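Local coordinates for lipid transferase CIDEC (PDB 4IKG), which promotes the formation of single large lipid droplets in white fat cells by transferring lipid between droplets so that they fuse, at residues L46-E50 with D51-V55; E56-E59 with Y60-A63. All blocks are in the same frame, centred on the assembly; numbering follows the deposited sequence.

Both contacts are local and lie in series along the chain of the CIDE-N domain: contact 1 is the hairpin of strands 45-48 and 54-55 at one edge of the sheet, and contact 2 is the short helix 58-63 that follows after two residues. Contact 1 is partly buried, its centre about 8 Å from the centre of the chain, and joins backbone bonds to aliphatic packing; contact 2, its centre about 12 Å from that point, is a surface contact of helical bonds, a threonine cap and a carboxylate-amide pair. The two meet where Phe61 packs against Leu46 and Val55, and Tyr60 against Leu48 and Val55, which seats the helix on the inner face of the hairpin.

Contact 1: residues L46-E50 with D51-V55; sequences LVLEE and DGTIV
Leu48 and Thr53 run alongside each other with their side chains aligned, and the leucine meets the returning chain along most of its length. Its CB sits 3.7 Å from Thr53 O. A chi1 of -69°, with CG beside the backbone N, lays CG against the same carbonyl and Thr53 CB. From there the branches part: CD1 reaches Thr53 CB at 3.7 Å, while CD2 goes the other way to Val55 CG2 at 4.0 Å, the Leu48 and Val55 side chains crossing at about a right angle. The backbone of Leu48 is gripped as well, its N donating to Thr53 O and its O accepting from Gly52 N, which closes the turn at 2.8 Å. Gly52 has a positive phi of 74°, which by itself favours glycine. This is an antiparallel beta hairpin with a four-residue turn, 49-52, at the edge of the ubiquitin-like sheet of the CIDE-N domain, with strand 45-48 lying between strand 69-73 and the outermost strand 54-55. Farther from the turn, Val55 N donates to Leu46 O at 2.9 Å, and a water joins Leu46 N to Val55 O. On the face away from Leu48, Val47 CG2 packs 4.1 Å from Ile54 CG1 in a non-hydrogen-bonded pair and comes close to Gly52 O. Leu46 and Val55 share the inner face, where Phe61 of helix 58-63 touches both and Leu26, Leu29 and Leu30 of helix 26-36 close over Leu46. In the turn, Asp51 OD1 accepts a very short bond of 2.5 Å from Thr53 OG1 and a weak one from Thr53 N.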
loop_
_atom_site.group_PDB
_atom_site.type_symbol
_atom_site.label_atom_id
_atom_site.label_comp_id
_atom_site.label_asym_id
_atom_site.label_seq_id
_atom_site.Cartn_x
_atom_site.Cartn_y
_atom_site.Cartn_z
ATOM N N LEU A 46 -1.145 5.527 0.164
ATOM C CA LEU A 46 -0.176 4.441 0.179
ATOM C C LEU A 46 1.161 4.984 0.659
ATOM O O LEU A 46 1.626 6.022 0.181
ATOM C CB LEU A 46 -0.019 3.824 -1.207
ATOM C CG LEU A 46 0.930 2.624 -1.249
ATOM C CD1 LEU A 46 0.418 1.517 -0.339
ATOM C CD2 LEU A 46 1.116 2.113 -2.666
ATOM N N VAL A 47 1.780 4.288 1.605
ATOM C CA VAL A 47 3.004 4.791 2.210
ATOM C C VAL A 47 4.083 3.710 2.257
ATOM O O VAL A 47 3.783 2.527 2.130
ATOM C CB VAL A 47 2.717 5.364 3.619
ATOM C CG1 VAL A 47 3.237 4.440 4.719
ATOM C CG2 VAL A 47 3.298 6.760 3.753
ATOM N N LEU A 48 5.341 4.116 2.411
ATOM C CA LEU A 48 6.418 3.148 2.591
ATOM C C LEU A 48 6.493 2.694 4.053
ATOM O O LEU A 48 6.466 3.521 4.967
ATOM C CB LEU A 48 7.759 3.725 2.131
ATOM C CG LEU A 48 7.940 3.952 0.628
ATOM C CD1 LEU A 48 9.390 4.289 0.304
ATOM C CD2 LEU A 48 7.484 2.737 -0.164
ATOM N N GLU A 49 6.577 1.382 4.267
ATOM C CA GLU A 49 6.645 0.809 5.614
ATOM C C GLU A 49 7.962 1.157 6.296
ATOM O O GLU A 49 8.065 1.145 7.522
ATOM C CB GLU A 49 6.461 -0.716 5.563
ATOM C CG GLU A 49 7.633 -1.542 6.119
ATOM C CD GLU A 49 7.547 -1.767 7.623
ATOM O OE1 GLU A 49 6.426 -1.958 8.139
ATOM O OE2 GLU A 49 8.602 -1.743 8.292
ATOM N N GLU A 50 8.968 1.474 5.490
ATOM C CA GLU A 50 10.302 1.725 6.013
ATOM C C GLU A 50 10.393 3.037 6.785
ATOM O O GLU A 50 10.983 3.083 7.868
ATOM C CB GLU A 50 11.338 1.703 4.889
ATOM C CG GLU A 50 12.757 1.949 5.368
ATOM C CD GLU A 50 13.760 1.911 4.235
ATOM O OE1 GLU A 50 14.897 2.391 4.427
ATOM O OE2 GLU A 50 13.412 1.400 3.150
ATOM N N ASP A 51 9.807 4.099 6.237
ATOM C CA ASP A 51 9.920 5.421 6.849
ATOM C C ASP A 51 8.690 6.312 6.663
ATOM O O ASP A 51 8.725 7.496 7.001
ATOM C CB ASP A 51 11.167 6.136 6.323
ATOM C CG ASP A 51 11.332 5.989 4.823
ATOM O OD1 ASP A 51 10.306 5.960 4.110
ATOM O OD2 ASP A 51 12.487 5.894 4.358
ATOM N N GLY A 52 7.612 5.747 6.129
ATOM C CA GLY A 52 6.393 6.509 5.917
ATOM C C GLY A 52 6.475 7.473 4.747
ATOM O O GLY A 52 5.809 8.509 4.745
ATOM N N THR A 53 7.289 7.138 3.750
ATOM C CA THR A 53 7.394 7.960 2.547
ATOM C C THR A 53 6.134 7.803 1.696
ATOM O O THR A 53 5.746 6.687 1.345
ATOM C CB THR A 53 8.641 7.599 1.712
ATOM O OG1 THR A 53 9.822 7.779 2.504
ATOM C CG2 THR A 53 8.729 8.477 0.473
ATOM N N ILE A 54 5.498 8.925 1.372
ATOM C CA ILE A 54 4.226 8.911 0.649
ATOM C C ILE A 54 4.371 8.530 -0.828
ATOM O O ILE A 54 5.143 9.144 -1.569
ATOM C CB ILE A 54 3.494 10.270 0.766
ATOM C CG1 ILE A 54 3.118 10.548 2.224
ATOM C CG2 ILE A 54 2.250 10.287 -0.114
ATOM C CD1 ILE A 54 2.585 11.947 2.469
ATOM N N VAL A 55 3.617 7.514 -1.243
ATOM C CA VAL A 55 3.555 7.108 -2.642
ATOM C C VAL A 55 2.235 7.591 -3.238
ATOM O O VAL A 55 1.194 6.953 -3.050
ATOM C CB VAL A 55 3.636 5.575 -2.786
ATOM C CG1 VAL A 55 3.778 5.184 -4.249
ATOM C CG2 VAL A 55 4.796 5.022 -1.972
HETATM O O HOH W 1 -1.052 7.618 -2.229
#

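Contact 2: residues E56-E59 with Y60-A63; sequences ETEE and YFQA
Thr57 meets Tyr60 through its methyl, CG2 lying 3.5 Å from Tyr60 CB with the two side chains crossing at about a right angle. With OG1 anti to its own backbone N (chi1 169°), the hydroxyl oxygen is turned to accept a weak bond of 3.4 Å from Glu59 N, while Thr57 O takes Phe61 N in the first turn of the helix. Glu58 next folds its chain back at chi2 (-79°), which brings its carboxylate over the side chain of Gln62. OE1 accepts from Gln62 NE2 at 2.8 Å through the lone pair on the side of OE2, and the carboxylate and amide planes stand 33° apart. Both carboxylate oxygens also lie close to Gln62 CG, and OE1 reaches the edge of the Phe61 ring, 3.8 Å from CD2. Glu58 is thus linked to Gln62 twice, since its backbone O also accepts from Gln62 N. The bond of Ala63 N to Glu59 O, 2.9 Å, carries the helical pattern one step further. Arg6 makes a cation-pi contact with the Phe61 ring and donates from NE to Phe61 O. A threonine N-cap followed by i to i+4 backbone bonds is characteristic of the start of an alpha-helix, here a short surface helix with Phe61 turned to the core, in the connection between strands 54-55 and 69-73 of the ubiquitin-like CIDE-N fold.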
loop_
_atom_site.group_PDB
_atom_site.type_symbol
_atom_site.label_atom_id
_atom_site.label_comp_id
_atom_site.label_asym_id
_atom_site.label_seq_id
_atom_site.Cartn_x
_atom_site.Cartn_y
_atom_site.Cartn_z
ATOM N N GLU A 56 2.274 8.715 -3.951
ATOM C CA GLU A 56 1.051 9.319 -4.476
ATOM C C GLU A 56 1.081 9.543 -5.988
ATOM O O GLU A 56 0.130 10.081 -6.559
ATOM C CB GLU A 56 0.744 10.633 -3.751
ATOM C CG GLU A 56 1.827 11.691 -3.893
ATOM C CD GLU A 56 1.427 13.018 -3.278
ATOM O OE1 GLU A 56 0.630 13.017 -2.317
ATOM O OE2 GLU A 56 1.907 14.065 -3.760
ATOM N N THR A 57 2.171 9.134 -6.631
ATOM C CA THR A 57 2.253 9.174 -8.087
ATOM C C THR A 57 2.518 7.780 -8.650
ATOM O O THR A 57 3.167 6.952 -8.004
ATOM C CB THR A 57 3.326 10.163 -8.584
ATOM O OG1 THR A 57 3.534 9.979 -9.989
ATOM C CG2 THR A 57 4.636 9.939 -7.855
ATOM N N GLU A 58 2.009 7.530 -9.852
ATOM C CA GLU A 58 2.100 6.215 -10.472
ATOM C C GLU A 58 3.533 5.902 -10.902
ATOM O O GLU A 58 3.952 4.742 -10.917
ATOM C CB GLU A 58 1.146 6.140 -11.668
ATOM C CG GLU A 58 0.457 4.797 -11.845
ATOM C CD GLU A 58 1.354 3.760 -12.486
ATOM O OE1 GLU A 58 1.329 2.593 -12.039
ATOM O OE2 GLU A 58 2.083 4.109 -13.438
ATOM N N GLU A 59 4.281 6.947 -11.239
ATOM C CA GLU A 59 5.667 6.791 -11.676
ATOM C C GLU A 59 6.563 6.275 -10.551
ATOM O O GLU A 59 7.329 5.330 -10.744
ATOM C CB GLU A 59 6.217 8.110 -12.229
ATOM C CG GLU A 59 5.646 8.516 -13.586
ATOM C CD GLU A 59 4.183 8.909 -13.523
ATOM O OE1 GLU A 59 3.747 9.416 -12.469
ATOM O OE2 GLU A 59 3.469 8.702 -14.529
ATOM N N TYR A 60 6.462 6.900 -9.380
ATOM C CA TYR A 60 7.228 6.477 -8.208
ATOM C C TYR A 60 6.782 5.097 -7.746
ATOM O O TYR A 60 7.594 4.291 -7.295
ATOM C CB TYR A 60 7.070 7.483 -7.065
ATOM C CG TYR A 60 7.952 7.218 -5.864
ATOM C CD1 TYR A 60 9.300 7.548 -5.884
ATOM C CD2 TYR A 60 7.433 6.655 -4.704
ATOM C CE1 TYR A 60 10.113 7.317 -4.786
ATOM C CE2 TYR A 60 8.236 6.420 -3.599
ATOM C CZ TYR A 60 9.576 6.753 -3.647
ATOM O OH TYR A 60 10.384 6.524 -2.557
ATOM N N PHE A 61 5.483 4.835 -7.864
ATOM C CA PHE A 61 4.913 3.548 -7.481
ATOM C C PHE A 61 5.456 2.435 -8.368
ATOM O O PHE A 61 5.699 1.319 -7.906
ATOM C CB PHE A 61 3.383 3.593 -7.561
ATOM C CG PHE A 61 2.724 2.248 -7.425
ATOM C CD1 PHE A 61 2.584 1.647 -6.183
ATOM C CD2 PHE A 61 2.229 1.588 -8.540
ATOM C CE1 PHE A 61 1.971 0.410 -6.059
ATOM C CE2 PHE A 61 1.616 0.353 -8.419
ATOM C CZ PHE A 61 1.487 -0.235 -7.178
ATOM N N GLN A 62 5.648 2.751 -9.644
ATOM C CA GLN A 62 6.194 1.788 -10.593
ATOM C C GLN A 62 7.707 1.642 -10.451
ATOM O O GLN A 62 8.261 0.572 -10.704
ATOM C CB GLN A 62 5.838 2.184 -12.029
ATOM C CG GLN A 62 4.384 1.949 -12.398
ATOM C CD GLN A 62 4.000 0.483 -12.355
ATOM O OE1 GLN A 62 4.794 -0.390 -12.707
ATOM N NE2 GLN A 62 2.778 0.204 -11.918
ATOM N N ALA A 63 8.369 2.717 -10.041
ATOM C CA ALA A 63 9.826 2.730 -9.978
ATOM C C ALA A 63 10.381 2.025 -8.742
ATOM O O ALA A 63 11.542 1.618 -8.729
ATOM C CB ALA A 63 10.346 4.150 -10.054
#